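Local coordinates for protein aldehyde dehydrogenase (Burkholderia vietnamiensis, PDB 5KF0) that probably oxidises aldehydes to carboxylic acids with a nicotinamide cofactor, as aldehyde dehydrogenases do, and is seen here with NADPH and magnesium bound, at residues E90-L95 with K101-S106; G323-P328 with V332-S337; Y16-E21 with I51-G56; K11-Y16 with A22-T27; D403-V408 with A427-D432. One frame throughout, in Å; residues are numbered along the deposited sequence. Where two conformers were deposited one is given.

Interaction 1: E90-L95 with K101-S106. With MG (magnesium ion), chain F.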
# COMPACT_ATOMS: atom_id res chain seq x y z
N GLU A 90 37.54 10.39 -9.12
CA GLU A 90 38.38 9.58 -8.25
C GLU A 90 37.79 8.18 -8.08
O GLU A 90 38.51 7.17 -8.19
CB GLU A 90 38.54 10.27 -6.89
CG GLU A 90 39.24 9.44 -5.84
CD GLU A 90 39.18 10.10 -4.47
OE1 GLU A 90 38.65 11.22 -4.36
OE2 GLU A 90 39.67 9.48 -3.50
N LEU A 91 36.49 8.11 -7.81
CA LEU A 91 35.83 6.81 -7.66
C LEU A 91 35.91 6.01 -8.95
O LEU A 91 36.18 4.79 -8.92
CB LEU A 91 34.37 7.02 -7.24
CG LEU A 91 34.22 7.41 -5.77
CD1 LEU A 91 32.89 8.10 -5.53
CD2 LEU A 91 34.38 6.19 -4.88
N ALA A 92 35.68 6.66 -10.09
CA ALA A 92 35.71 5.97 -11.37
C ALA A 92 37.10 5.43 -11.68
O ALA A 92 37.24 4.30 -12.16
CB ALA A 92 35.25 6.90 -12.49
N GLU A 93 38.13 6.22 -11.41
CA GLU A 93 39.48 5.74 -11.69
C GLU A 93 39.86 4.60 -10.76
O GLU A 93 40.48 3.62 -11.19
CB GLU A 93 40.50 6.88 -11.56
CG GLU A 93 41.93 6.33 -11.61
CD GLU A 93 42.99 7.38 -11.82
OE1 GLU A 93 42.88 8.49 -11.27
OE2 GLU A 93 43.96 7.07 -12.55
N ALA A 94 39.50 4.70 -9.47
CA ALA A 94 39.79 3.61 -8.55
C ALA A 94 39.15 2.31 -9.03
O ALA A 94 39.78 1.25 -9.03
CB ALA A 94 39.29 3.96 -7.15
N LEU A 95 37.90 2.40 -9.48
CA LEU A 95 37.20 1.23 -9.99
C LEU A 95 37.86 0.70 -11.25
O LEU A 95 38.03 -0.51 -11.42
CB LEU A 95 35.74 1.60 -10.25
CG LEU A 95 34.80 0.63 -10.92
CD1 LEU A 95 34.81 -0.71 -10.20
CD2 LEU A 95 33.41 1.25 -10.90
N LYS A 101 37.98 -2.41 -14.93
CA LYS A 101 36.71 -2.13 -15.59
C LYS A 101 36.87 -0.96 -16.56
O LYS A 101 37.36 0.11 -16.16
CB LYS A 101 35.63 -1.83 -14.54
CG LYS A 101 34.24 -1.55 -15.09
CD LYS A 101 33.23 -1.48 -13.92
CE LYS A 101 31.79 -1.30 -14.40
NZ LYS A 101 30.85 -2.02 -13.47
N PRO A 102 36.47 -1.12 -17.82
CA PRO A 102 36.60 -0.02 -18.79
C PRO A 102 36.09 1.30 -18.23
O PRO A 102 35.05 1.36 -17.57
CB PRO A 102 35.75 -0.50 -19.96
CG PRO A 102 35.95 -2.00 -19.92
CD PRO A 102 35.95 -2.34 -18.45
N ILE A 103 36.85 2.37 -18.47
CA ILE A 103 36.61 3.63 -17.76
C ILE A 103 35.20 4.16 -18.02
O ILE A 103 34.54 4.69 -17.12
CB ILE A 103 37.70 4.67 -18.11
CG1 ILE A 103 37.48 5.95 -17.28
CG2 ILE A 103 37.77 4.97 -19.61
CD1 ILE A 103 37.61 5.73 -15.77
N ASN A 104 34.69 3.99 -19.25
CA ASN A 104 33.31 4.39 -19.54
C ASN A 104 32.33 3.69 -18.63
O ASN A 104 31.37 4.30 -18.14
CB ASN A 104 32.95 4.08 -21.00
CG ASN A 104 33.66 4.96 -21.99
OD1 ASN A 104 34.00 6.11 -21.68
ND2 ASN A 104 33.88 4.44 -23.19
N ASP A 105 32.52 2.39 -18.42
CA ASP A 105 31.60 1.62 -17.59
C ASP A 105 31.86 1.85 -16.11
O ASP A 105 30.92 1.78 -15.30
CB ASP A 105 31.72 0.15 -17.95
CG ASP A 105 31.37 -0.10 -19.40
OD1 ASP A 105 30.22 0.20 -19.79
OD2 ASP A 105 32.23 -0.57 -20.16
N SER A 106 33.10 2.14 -15.73
CA SER A 106 33.38 2.55 -14.36
C SER A 106 32.64 3.83 -14.02
O SER A 106 32.03 3.94 -12.95
CB SER A 106 34.89 2.73 -14.15
OG SER A 106 35.59 1.51 -14.25
MG MG F . 45.45 8.25 -12.45
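Lys101 meets Leu95 with its aliphatic chain, CD 4.0 Å from Leu95 CG, while three groups grip its NZ: Glu109 in a salt bridge, Gln288 and Tyr287 by hydrogen bonds. Beside it Ser106 OG gives a 3.0 Å hydrogen bond to Lys101 O and lies 3.5 Å from Leu95 CG. That bond reaches Lys101 O from above the carbonyl plane, 59° out of it, and ties the hydroxyl back to the turn that leads into helix 103-123. Ser106 CB meanwhile sits 3.5 Å from Ala92 O, so the small serine lets the two helices come close, with only 5.1 Å between the CA atoms of Ala92 and Ser106. Leu95 holds its CG opposite the backbone N (chi1 173°), which, in the conformer described, lays CD2 along the Ser106 backbone while CD1 meets the Lys101 chain. At the other end of the contact Ile103 swings CD1 in beside Ala92, 4.2 Å from Ala92 CB. No hydrogen bond crosses between the segments; they meet by van der Waals contact, part of it against polar atoms. Glu93 turns away from this seam and extends to the magnesium ion, which its OE2 binds at 1.9 Å alongside His6 and His8 of the N-terminal polyhistidine run, probably a purification tag. Pro102 takes the N-cap position of the second helix, and its O receives Ser106 N. These are two consecutive helices, 88-99 and 103-123, joined by a short connection and packed at that junction, within the aldehyde dehydrogenase fold.

Interaction 2: G323-P328 with V332-S337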
# COMPACT_ATOMS: atom_id res chain seq x y z
N GLY A 323 41.16 -4.08 -24.83
CA GLY A 323 42.46 -3.53 -24.48
C GLY A 323 42.45 -2.88 -23.10
O GLY A 323 41.70 -3.28 -22.22
N ASP A 324 43.31 -1.87 -22.96
CA ASP A 324 43.50 -1.15 -21.71
C ASP A 324 42.18 -0.54 -21.26
O ASP A 324 41.56 0.23 -22.02
CB ASP A 324 44.55 -0.05 -21.92
CG ASP A 324 45.01 0.61 -20.62
OD1 ASP A 324 44.30 0.52 -19.60
OD2 ASP A 324 46.10 1.23 -20.64
N PRO A 325 41.70 -0.84 -20.05
CA PRO A 325 40.44 -0.23 -19.59
C PRO A 325 40.53 1.27 -19.38
O PRO A 325 39.49 1.93 -19.33
CB PRO A 325 40.13 -0.98 -18.29
CG PRO A 325 41.46 -1.50 -17.83
CD PRO A 325 42.23 -1.82 -19.08
N LYS A 326 41.74 1.84 -19.30
CA LYS A 326 41.90 3.28 -19.21
C LYS A 326 41.60 3.98 -20.53
O LYS A 326 41.38 5.19 -20.56
CB LYS A 326 43.31 3.63 -18.74
CG LYS A 326 43.63 3.04 -17.37
CD LYS A 326 45.07 3.32 -16.96
CE LYS A 326 45.91 2.05 -17.02
NZ LYS A 326 45.40 0.97 -16.10
N ASP A 327 41.60 3.23 -21.63
CA ASP A 327 41.30 3.79 -22.94
C ASP A 327 39.79 3.95 -23.07
O ASP A 327 39.06 2.97 -22.89
CB ASP A 327 41.86 2.85 -24.00
CG ASP A 327 41.69 3.35 -25.43
OD1 ASP A 327 40.93 4.31 -25.68
OD2 ASP A 327 42.31 2.75 -26.31
N PRO A 328 39.27 5.16 -23.32
CA PRO A 328 37.81 5.32 -23.42
C PRO A 328 37.20 4.59 -24.60
O PRO A 328 35.97 4.48 -24.66
CB PRO A 328 37.62 6.84 -23.53
CG PRO A 328 38.93 7.33 -24.09
CD PRO A 328 39.97 6.45 -23.46
N VAL A 332 36.02 -4.19 -24.08
CA VAL A 332 36.38 -5.47 -23.47
C VAL A 332 37.72 -5.28 -22.76
O VAL A 332 38.77 -5.27 -23.39
CB VAL A 332 36.44 -6.59 -24.51
CG1 VAL A 332 36.87 -7.91 -23.86
CG2 VAL A 332 35.07 -6.74 -25.19
N GLY A 333 37.69 -5.15 -21.43
CA GLY A 333 38.91 -5.11 -20.66
C GLY A 333 39.34 -6.50 -20.23
O GLY A 333 38.75 -7.51 -20.63
N PRO A 334 40.37 -6.58 -19.39
CA PRO A 334 40.85 -7.89 -18.92
C PRO A 334 39.83 -8.58 -18.04
O PRO A 334 39.08 -7.95 -17.29
CB PRO A 334 42.10 -7.53 -18.10
CG PRO A 334 41.81 -6.16 -17.59
CD PRO A 334 41.10 -5.47 -18.74
N MET A 335 39.82 -9.91 -18.10
CA MET A 335 39.14 -10.65 -17.04
C MET A 335 39.92 -10.47 -15.74
O MET A 335 41.06 -10.01 -15.71
CB MET A 335 39.01 -12.12 -17.41
CG MET A 335 38.04 -12.35 -18.57
SD MET A 335 37.89 -14.09 -19.00
CE MET A 335 37.14 -14.74 -17.49
N ILE A 336 39.26 -10.83 -14.63
CA ILE A 336 39.77 -10.48 -13.31
C ILE A 336 41.08 -11.18 -12.99
O ILE A 336 41.86 -10.66 -12.17
CB ILE A 336 38.70 -10.76 -12.24
CG1 ILE A 336 39.11 -10.16 -10.89
CG2 ILE A 336 38.39 -12.27 -12.15
CD1 ILE A 336 39.31 -8.64 -10.93
N SER A 337 41.37 -12.32 -13.61
CA SER A 337 42.65 -13.00 -13.39
C SER A 337 42.90 -13.99 -14.52
O SER A 337 41.97 -14.43 -15.20
CB SER A 337 42.67 -13.73 -12.05
OG SER A 337 41.75 -14.82 -12.08
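The side chains of Pro325 and Pro334 cross at about a right angle and touch through their CD atoms, 3.8 Å apart, with Pro325 CG a little farther from the same Pro334 CD. Both rings have the C-gamma endo pucker. One backbone bond joins the two segments: Gly323 N gives its hydrogen to Val332 O at 3.0 Å, with an angle of 153° at the hydrogen. The CB of Val332 points away from 323-328, and its side chain touches Ser289. Gly323 takes backbone angles at which a CB would be jammed against the preceding carbonyl, and its own O lies 3.7 Å from Gly333 CA. Beyond it Asp324 carries its carboxylate on an extended first torsion (chi1 -170°), which brings OD1 over the type I turn that it opens. There Asp324 OD1 accepts Lys326 N at 2.9 Å, an Asx turn, the donor standing 51° out of the carboxylate plane. Lys326 bends at its third torsion; its NZ forms a salt bridge with Asp33 and stands only at long range, 3.7 Å, from Asp324 OD1. The chemistry is thus divided: one backbone bond and a proline-proline contact join the two segments, while the Asx turn and the Asp327 N to Asp324 O bond shape the bend, helped by Thr330 and Asp33 from outside.

Interaction 3: Y16-E21 with I51-G56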
# COMPACT_ATOMS: atom_id res chain seq x y z
N TYR A 16 41.77 0.67 7.12
CA TYR A 16 40.41 0.16 7.23
C TYR A 16 39.65 1.03 8.23
O TYR A 16 40.22 1.88 8.90
CB TYR A 16 40.33 -1.33 7.59
CG TYR A 16 40.98 -1.84 8.87
CD1 TYR A 16 40.57 -1.39 10.12
CD2 TYR A 16 41.96 -2.83 8.81
CE1 TYR A 16 41.15 -1.89 11.29
CE2 TYR A 16 42.54 -3.32 9.97
CZ TYR A 16 42.14 -2.85 11.20
OH TYR A 16 42.71 -3.34 12.35
N TYR A 17 38.34 0.82 8.29
CA TYR A 17 37.48 1.66 9.13
C TYR A 17 36.84 0.79 10.20
O TYR A 17 36.07 -0.13 9.88
CB TYR A 17 36.44 2.40 8.29
CG TYR A 17 37.11 3.57 7.60
CD1 TYR A 17 37.08 4.84 8.17
CD2 TYR A 17 37.84 3.39 6.44
CE1 TYR A 17 37.74 5.91 7.57
CE2 TYR A 17 38.50 4.46 5.83
CZ TYR A 17 38.44 5.71 6.40
OH TYR A 17 39.09 6.78 5.81
N LEU A 18 37.18 1.08 11.45
CA LEU A 18 36.71 0.33 12.60
C LEU A 18 35.90 1.29 13.46
O LEU A 18 36.45 2.27 13.98
CB LEU A 18 37.88 -0.27 13.38
CG LEU A 18 37.58 -0.94 14.72
CD1 LEU A 18 36.68 -2.11 14.51
CD2 LEU A 18 38.88 -1.37 15.41
N ALA A 19 34.61 1.00 13.63
CA ALA A 19 33.70 1.85 14.40
C ALA A 19 33.84 3.31 13.98
O ALA A 19 34.09 4.21 14.79
CB ALA A 19 33.92 1.68 15.90
N ASN A 20 33.70 3.54 12.68
CA ASN A 20 33.61 4.81 11.99
C ASN A 20 34.95 5.50 11.78
O ASN A 20 34.95 6.58 11.19
CB ASN A 20 32.71 5.84 12.70
CG ASN A 20 31.31 5.33 13.02
OD1 ASN A 20 31.11 4.15 13.36
ND2 ASN A 20 30.33 6.23 12.94
N GLU A 21 36.08 4.96 12.27
CA GLU A 21 37.33 5.70 12.25
C GLU A 21 38.44 4.94 11.54
O GLU A 21 38.49 3.71 11.58
CB GLU A 21 37.76 6.06 13.70
CG GLU A 21 36.71 6.96 14.38
CD GLU A 21 37.12 7.47 15.76
OE1 GLU A 21 36.46 7.12 16.76
OE2 GLU A 21 38.11 8.21 15.85
N ILE A 51 37.85 -7.76 13.49
CA ILE A 51 36.47 -8.09 13.14
C ILE A 51 35.63 -8.21 14.40
O ILE A 51 34.52 -7.66 14.49
CB ILE A 51 36.42 -9.38 12.30
CG1 ILE A 51 37.14 -9.18 10.96
CG2 ILE A 51 34.96 -9.79 12.03
CD1 ILE A 51 37.45 -10.49 10.24
N ASP A 52 36.15 -8.92 15.40
CA ASP A 52 35.43 -9.06 16.66
C ASP A 52 35.18 -7.70 17.31
O ASP A 52 34.08 -7.44 17.82
CB ASP A 52 36.20 -9.96 17.62
CG ASP A 52 35.57 -10.00 18.98
OD1 ASP A 52 34.49 -10.61 19.11
OD2 ASP A 52 36.12 -9.39 19.92
N ALA A 53 36.18 -6.81 17.30
CA ALA A 53 35.99 -5.48 17.88
C ALA A 53 34.92 -4.70 17.11
O ALA A 53 34.13 -3.96 17.71
CB ALA A 53 37.31 -4.70 17.88
N ALA A 54 34.89 -4.86 15.79
CA ALA A 54 33.88 -4.18 14.98
C ALA A 54 32.48 -4.67 15.33
O ALA A 54 31.53 -3.87 15.38
CB ALA A 54 34.16 -4.41 13.49
N ILE A 55 32.33 -5.98 15.54
CA ILE A 55 31.01 -6.53 15.88
C ILE A 55 30.57 -6.01 17.25
O ILE A 55 29.40 -5.64 17.44
CB ILE A 55 31.04 -8.07 15.85
CG1 ILE A 55 31.39 -8.56 14.44
CG2 ILE A 55 29.68 -8.65 16.29
CD1 ILE A 55 31.70 -10.05 14.39
N GLY A 56 31.49 -5.98 18.22
CA GLY A 56 31.13 -5.46 19.53
C GLY A 56 30.72 -4.00 19.48
O GLY A 56 29.78 -3.58 20.15
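Leu18 lays its CD1 methyl on the backbone of helix 48-60 at Ala54, 3.5 Å from Ala54 CA and equally near Ala54 N. The same methyl is 3.6 Å from Ala54 CB and 4.3 Å from Ala53 CB, so one branch of one leucine makes the whole contact. Its first torsion puts CG opposite the backbone N (chi1 172°), and the second, at 62°, carries CD1 out to the helix. Two alanines in succession leave the helix surface low enough here for a methyl to reach main-chain atoms. The contact is van der Waals in kind; no hydrogen bond crosses it. Ala53 lies at the exposed margin, whereas Ala54 is buried and also packs on Ser212 of strand 211-213, which Leu18 touches too. Leu18 stands at the end of strand 13-18, just where the chain reverses: Leu18 N reaches Glu21 O at 2.9 Å, and Glu21 N returns a bond to Leu18 O. Asn20, inside the turn, uses its side-chain amide on the neighbouring loop, with OD1 receiving Gly209 N. Together these features make a beta hairpin with a two-residue type I' turn, its last strand leucine packed against a helix that follows later in the chain.

Interaction 4: K11-Y16 with A22-T27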
# COMPACT_ATOMS: atom_id res chain seq x y z
N LYS A 11 45.52 6.71 -3.39
CA LYS A 11 46.57 6.84 -2.39
C LYS A 11 47.50 5.62 -2.43
O LYS A 11 47.14 4.54 -2.91
CB LYS A 11 45.96 7.01 -1.00
CG LYS A 11 45.12 8.29 -0.87
CD LYS A 11 44.71 8.57 0.57
CE LYS A 11 43.42 7.87 0.97
NZ LYS A 11 43.05 8.10 2.40
N ASP A 12 48.72 5.82 -1.92
CA ASP A 12 49.68 4.72 -1.83
C ASP A 12 49.26 3.68 -0.81
O ASP A 12 49.60 2.50 -0.95
CB ASP A 12 51.07 5.24 -1.46
CG ASP A 12 51.77 5.95 -2.59
OD1 ASP A 12 51.32 5.82 -3.75
OD2 ASP A 12 52.78 6.62 -2.32
N THR A 13 48.55 4.11 0.24
CA THR A 13 48.03 3.22 1.27
C THR A 13 46.64 3.69 1.68
O THR A 13 46.31 4.88 1.57
CB THR A 13 48.92 3.17 2.53
OG1 THR A 13 48.87 4.44 3.19
CG2 THR A 13 50.38 2.85 2.18
N TYR A 14 45.83 2.75 2.18
CA TYR A 14 44.51 3.01 2.73
C TYR A 14 44.37 2.34 4.09
O TYR A 14 44.89 1.24 4.29
CB TYR A 14 43.38 2.50 1.79
CG TYR A 14 43.20 3.35 0.55
CD1 TYR A 14 42.23 4.34 0.49
CD2 TYR A 14 44.03 3.18 -0.54
CE1 TYR A 14 42.08 5.12 -0.64
CE2 TYR A 14 43.89 3.96 -1.68
CZ TYR A 14 42.92 4.93 -1.72
OH TYR A 14 42.79 5.70 -2.85
N PRO A 15 43.67 2.97 5.02
CA PRO A 15 43.33 2.31 6.28
C PRO A 15 42.07 1.47 6.11
O PRO A 15 41.38 1.55 5.09
CB PRO A 15 43.06 3.49 7.21
CG PRO A 15 42.37 4.49 6.28
CD PRO A 15 43.02 4.29 4.91
N TYR A 16 41.77 0.67 7.12
CA TYR A 16 40.41 0.16 7.23
C TYR A 16 39.65 1.03 8.23
O TYR A 16 40.22 1.88 8.90
CB TYR A 16 40.33 -1.33 7.59
CG TYR A 16 40.98 -1.84 8.87
CD1 TYR A 16 40.57 -1.39 10.12
CD2 TYR A 16 41.96 -2.83 8.81
CE1 TYR A 16 41.15 -1.89 11.29
CE2 TYR A 16 42.54 -3.32 9.97
CZ TYR A 16 42.14 -2.85 11.20
OH TYR A 16 42.71 -3.34 12.35
N ALA A 22 39.33 5.69 10.89
CA ALA A 22 40.41 5.10 10.11
C ALA A 22 41.47 4.48 11.00
O ALA A 22 41.91 5.09 11.98
CB ALA A 22 41.05 6.15 9.22
N VAL A 23 41.91 3.27 10.65
CA VAL A 23 42.98 2.56 11.35
C VAL A 23 44.00 2.10 10.32
O VAL A 23 43.69 1.24 9.48
CB VAL A 23 42.46 1.37 12.18
CG1 VAL A 23 43.62 0.71 12.91
CG2 VAL A 23 41.38 1.81 13.15
N TYR A 24 45.20 2.65 10.38
CA TYR A 24 46.29 2.25 9.48
C TYR A 24 47.06 1.07 10.10
O TYR A 24 48.25 1.16 10.43
CB TYR A 24 47.20 3.44 9.19
CG TYR A 24 46.57 4.48 8.27
CD1 TYR A 24 46.70 4.38 6.89
CD2 TYR A 24 45.85 5.55 8.79
CE1 TYR A 24 46.13 5.31 6.05
CE2 TYR A 24 45.27 6.49 7.95
CZ TYR A 24 45.42 6.37 6.58
OH TYR A 24 44.86 7.29 5.73
N ALA A 25 46.35 -0.05 10.24
CA ALA A 25 46.85 -1.16 11.05
C ALA A 25 48.07 -1.82 10.42
O ALA A 25 48.99 -2.25 11.13
CB ALA A 25 45.74 -2.19 11.27
N ASN A 26 48.09 -1.92 9.10
CA ASN A 26 49.17 -2.55 8.36
C ASN A 26 48.98 -2.18 6.90
O ASN A 26 48.02 -1.50 6.53
CB ASN A 26 49.16 -4.07 8.56
CG ASN A 26 47.86 -4.69 8.12
OD1 ASN A 26 47.56 -4.72 6.92
ND2 ASN A 26 47.07 -5.18 9.07
N THR A 27 49.90 -2.65 6.05
CA THR A 27 49.76 -2.52 4.61
C THR A 27 49.82 -3.89 3.94
O THR A 27 50.41 -4.07 2.87
CB THR A 27 50.84 -1.60 4.03
OG1 THR A 27 52.13 -2.06 4.43
CG2 THR A 27 50.64 -0.17 4.52
O HOH W 1 45.35 6.92 3.34
O HOH W 2 47.29 0.93 5.73
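Pro15 lies flat over the ring of Tyr24, and this is the tight heart of the contact: Pro15 CB stands 3.5 Å from the ring centroid, 1° off the ring normal, a CH-pi contact over the centre of the face. Pro15 CD closes on Tyr24 CE1, and beside it Pro15 CG meets Ala22 CB at 3.6 Å. The neighbouring pair Tyr16 and Val23 is bonded both ways as an antiparallel hydrogen-bonded pair. Val23 N reaches Tyr16 O at 2.8 Å, nearly along the C=O axis, while Tyr16 N gives a longer bond of 3.1 Å to Val23 O, bent to 142° at the hydrogen. Tyr16 sets its ring between its own N and carbonyl carbon (chi1 58°), which swings it back across the hairpin: CE1 packs on Val23 CB, and the phenol end meets Ala25 CB, 3.4 Å from Tyr16 OH. Pro15 and Tyr16 are buried, whereas Tyr24, Ala25 and Thr27 are exposed. The far end is looser. Thr13 and Thr27 touch through their CG2 methyls alone at 3.8 Å, and water fills in. One water links Lys11 NZ, Thr13 O and Tyr24 OH, lying in the plane of the Tyr24 ring at its edge; a second donates to both Tyr14 O and Asn26 O. Lys11 NZ and Tyr24 OH do not bond directly. The chemistry runs from direct beta bonding and a proline-tyrosine face contact at the hairpin to water-mediated joining beyond it, where the segments diverge.

Interaction 5: D403-V408 with A427-D432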
# COMPACT_ATOMS: atom_id res chain seq x y z
N ASP A 403 9.15 -23.77 -26.36
CA ASP A 403 10.43 -24.47 -26.31
C ASP A 403 11.55 -23.52 -25.88
O ASP A 403 12.44 -23.91 -25.11
CB ASP A 403 10.74 -25.08 -27.67
CG ASP A 403 12.06 -25.84 -27.70
OD1 ASP A 403 12.88 -25.57 -28.59
OD2 ASP A 403 12.27 -26.73 -26.84
N ALA A 404 11.53 -22.28 -26.38
CA ALA A 404 12.50 -21.29 -25.92
C ALA A 404 12.38 -21.08 -24.41
O ALA A 404 13.40 -21.02 -23.71
CB ALA A 404 12.29 -19.96 -26.66
N LEU A 405 11.15 -20.98 -23.90
CA LEU A 405 10.97 -20.77 -22.47
C LEU A 405 11.51 -21.96 -21.68
O LEU A 405 12.22 -21.78 -20.67
CB LEU A 405 9.49 -20.55 -22.13
CG LEU A 405 8.81 -19.33 -22.77
CD1 LEU A 405 7.35 -19.26 -22.35
CD2 LEU A 405 9.53 -18.04 -22.43
N ALA A 406 11.21 -23.18 -22.13
CA ALA A 406 11.70 -24.37 -21.45
C ALA A 406 13.22 -24.40 -21.44
O ALA A 406 13.84 -24.83 -20.46
CB ALA A 406 11.14 -25.62 -22.11
N ARG A 407 13.85 -23.94 -22.52
CA ARG A 407 15.31 -23.99 -22.57
C ARG A 407 15.94 -22.90 -21.70
O ARG A 407 16.99 -23.13 -21.11
CB ARG A 407 15.76 -23.92 -24.03
CG ARG A 407 15.48 -25.26 -24.72
CD ARG A 407 15.35 -25.17 -26.24
NE ARG A 407 16.63 -24.92 -26.88
CZ ARG A 407 16.78 -24.64 -28.17
NH1 ARG A 407 15.72 -24.56 -28.96
NH2 ARG A 407 17.99 -24.42 -28.67
N VAL A 408 15.30 -21.74 -21.58
CA VAL A 408 15.76 -20.76 -20.60
C VAL A 408 15.74 -21.38 -19.20
O VAL A 408 16.69 -21.24 -18.42
CB VAL A 408 14.91 -19.48 -20.65
CG1 VAL A 408 15.26 -18.56 -19.46
CG2 VAL A 408 15.09 -18.75 -21.99
N ALA A 427 4.68 -12.15 -24.13
CA ALA A 427 5.21 -11.51 -22.93
C ALA A 427 4.53 -12.06 -21.68
O ALA A 427 5.20 -12.35 -20.67
CB ALA A 427 5.06 -9.99 -23.01
N GLN A 428 3.21 -12.23 -21.73
CA GLN A 428 2.46 -12.80 -20.61
C GLN A 428 2.88 -14.24 -20.33
O GLN A 428 3.03 -14.65 -19.17
CB GLN A 428 0.96 -12.78 -20.92
CG GLN A 428 0.34 -11.42 -21.15
CD GLN A 428 -0.93 -11.49 -22.00
OE1 GLN A 428 -1.25 -12.53 -22.60
NE2 GLN A 428 -1.66 -10.39 -22.04
N ARG A 429 3.06 -15.02 -21.40
CA ARG A 429 3.49 -16.41 -21.22
C ARG A 429 4.87 -16.47 -20.57
O ARG A 429 5.11 -17.30 -19.70
CB ARG A 429 3.48 -17.12 -22.58
CG ARG A 429 3.87 -18.58 -22.53
CD ARG A 429 2.83 -19.44 -21.82
NE ARG A 429 3.00 -20.85 -22.19
CZ ARG A 429 2.40 -21.87 -21.59
NH1 ARG A 429 1.59 -21.67 -20.55
NH2 ARG A 429 2.62 -23.11 -22.01
N ALA A 430 5.78 -15.59 -20.99
CA ALA A 430 7.10 -15.56 -20.37
C ALA A 430 7.00 -15.19 -18.89
O ALA A 430 7.70 -15.77 -18.06
CB ALA A 430 8.01 -14.57 -21.10
N TRP A 431 6.17 -14.20 -18.55
CA TRP A 431 6.03 -13.81 -17.15
C TRP A 431 5.49 -14.97 -16.32
O TRP A 431 5.93 -15.19 -15.19
CB TRP A 431 5.11 -12.59 -17.05
CG TRP A 431 5.21 -11.79 -15.78
CD1 TRP A 431 6.20 -11.82 -14.85
CD2 TRP A 431 4.27 -10.79 -15.34
NE1 TRP A 431 5.94 -10.91 -13.84
CE2 TRP A 431 4.76 -10.27 -14.12
CE3 TRP A 431 3.07 -10.31 -15.85
CZ2 TRP A 431 4.08 -9.28 -13.41
CZ3 TRP A 431 2.39 -9.32 -15.14
CH2 TRP A 431 2.90 -8.82 -13.93
N ASP A 432 4.53 -15.72 -16.88
CA ASP A 432 3.96 -16.88 -16.19
C ASP A 432 4.99 -17.98 -15.95
O ASP A 432 4.98 -18.63 -14.90
CB ASP A 432 2.84 -17.52 -17.03
CG ASP A 432 1.55 -16.73 -17.06
OD1 ASP A 432 1.38 -15.73 -16.33
OD2 ASP A 432 0.67 -17.15 -17.84
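Leu405 reaches from helix 401-409 to helix 424-433 at Arg429 and Ala430, two helices of the domain built on the mixed sheet that includes strands 263-266 and 298-302 in the aldehyde dehydrogenase fold. The first segment begins with Asp403, whose OD1 takes a 3.0 Å salt bridge from Arg407 NH1 one turn on; Arg407 also pairs with Glu396. Ala404 turns to the sheet, packing on Ile265 and Phe398. Leu405 comes next and carries the contact. With CG beside its backbone N (chi1 -61°) and an extended second torsion, its two methyls fork over the partner helix. Val408, a turn later, goes back to the sheet side at Ile265 and Leu300. Across the gap, Arg429 offers its aliphatic stem, while its guanidinium pairs with Asp402. No polar bond spans the two segments. On the partner helix, Trp431 and Asp432 serve the tetramer: Asp432 makes salt bridges to Arg148 of a second subunit and Arg484 of a third. The fork itself closes at two points, Leu405 CD2 standing 4.0 Å from Ala430 CB and Leu405 CD1 pressing 3.6 Å from Arg429 CG.

Interactions 1 and 2 are direct neighbours, their centres about 11 Å apart: Ile103 N lies 2.8 Å from Pro325 O, a probable hydrogen bond tying the helix junction to the proline loop. Interactions 3 and 4 share Tyr16 and strand 13-18; one packs the turn end of the hairpin on a helix, the other knits its base. Interaction 4 comes within about 5 Å of interaction 1 at the nearest atoms. The NADPH lies about 9 Å from the Lys101 side chain and about 13 Å from that of Tyr16. Interaction 5 lies about 50 Å from interaction 4 between centres, on the opposite side of the chain's centre, where helix 424-433 also meets neighbouring subunits.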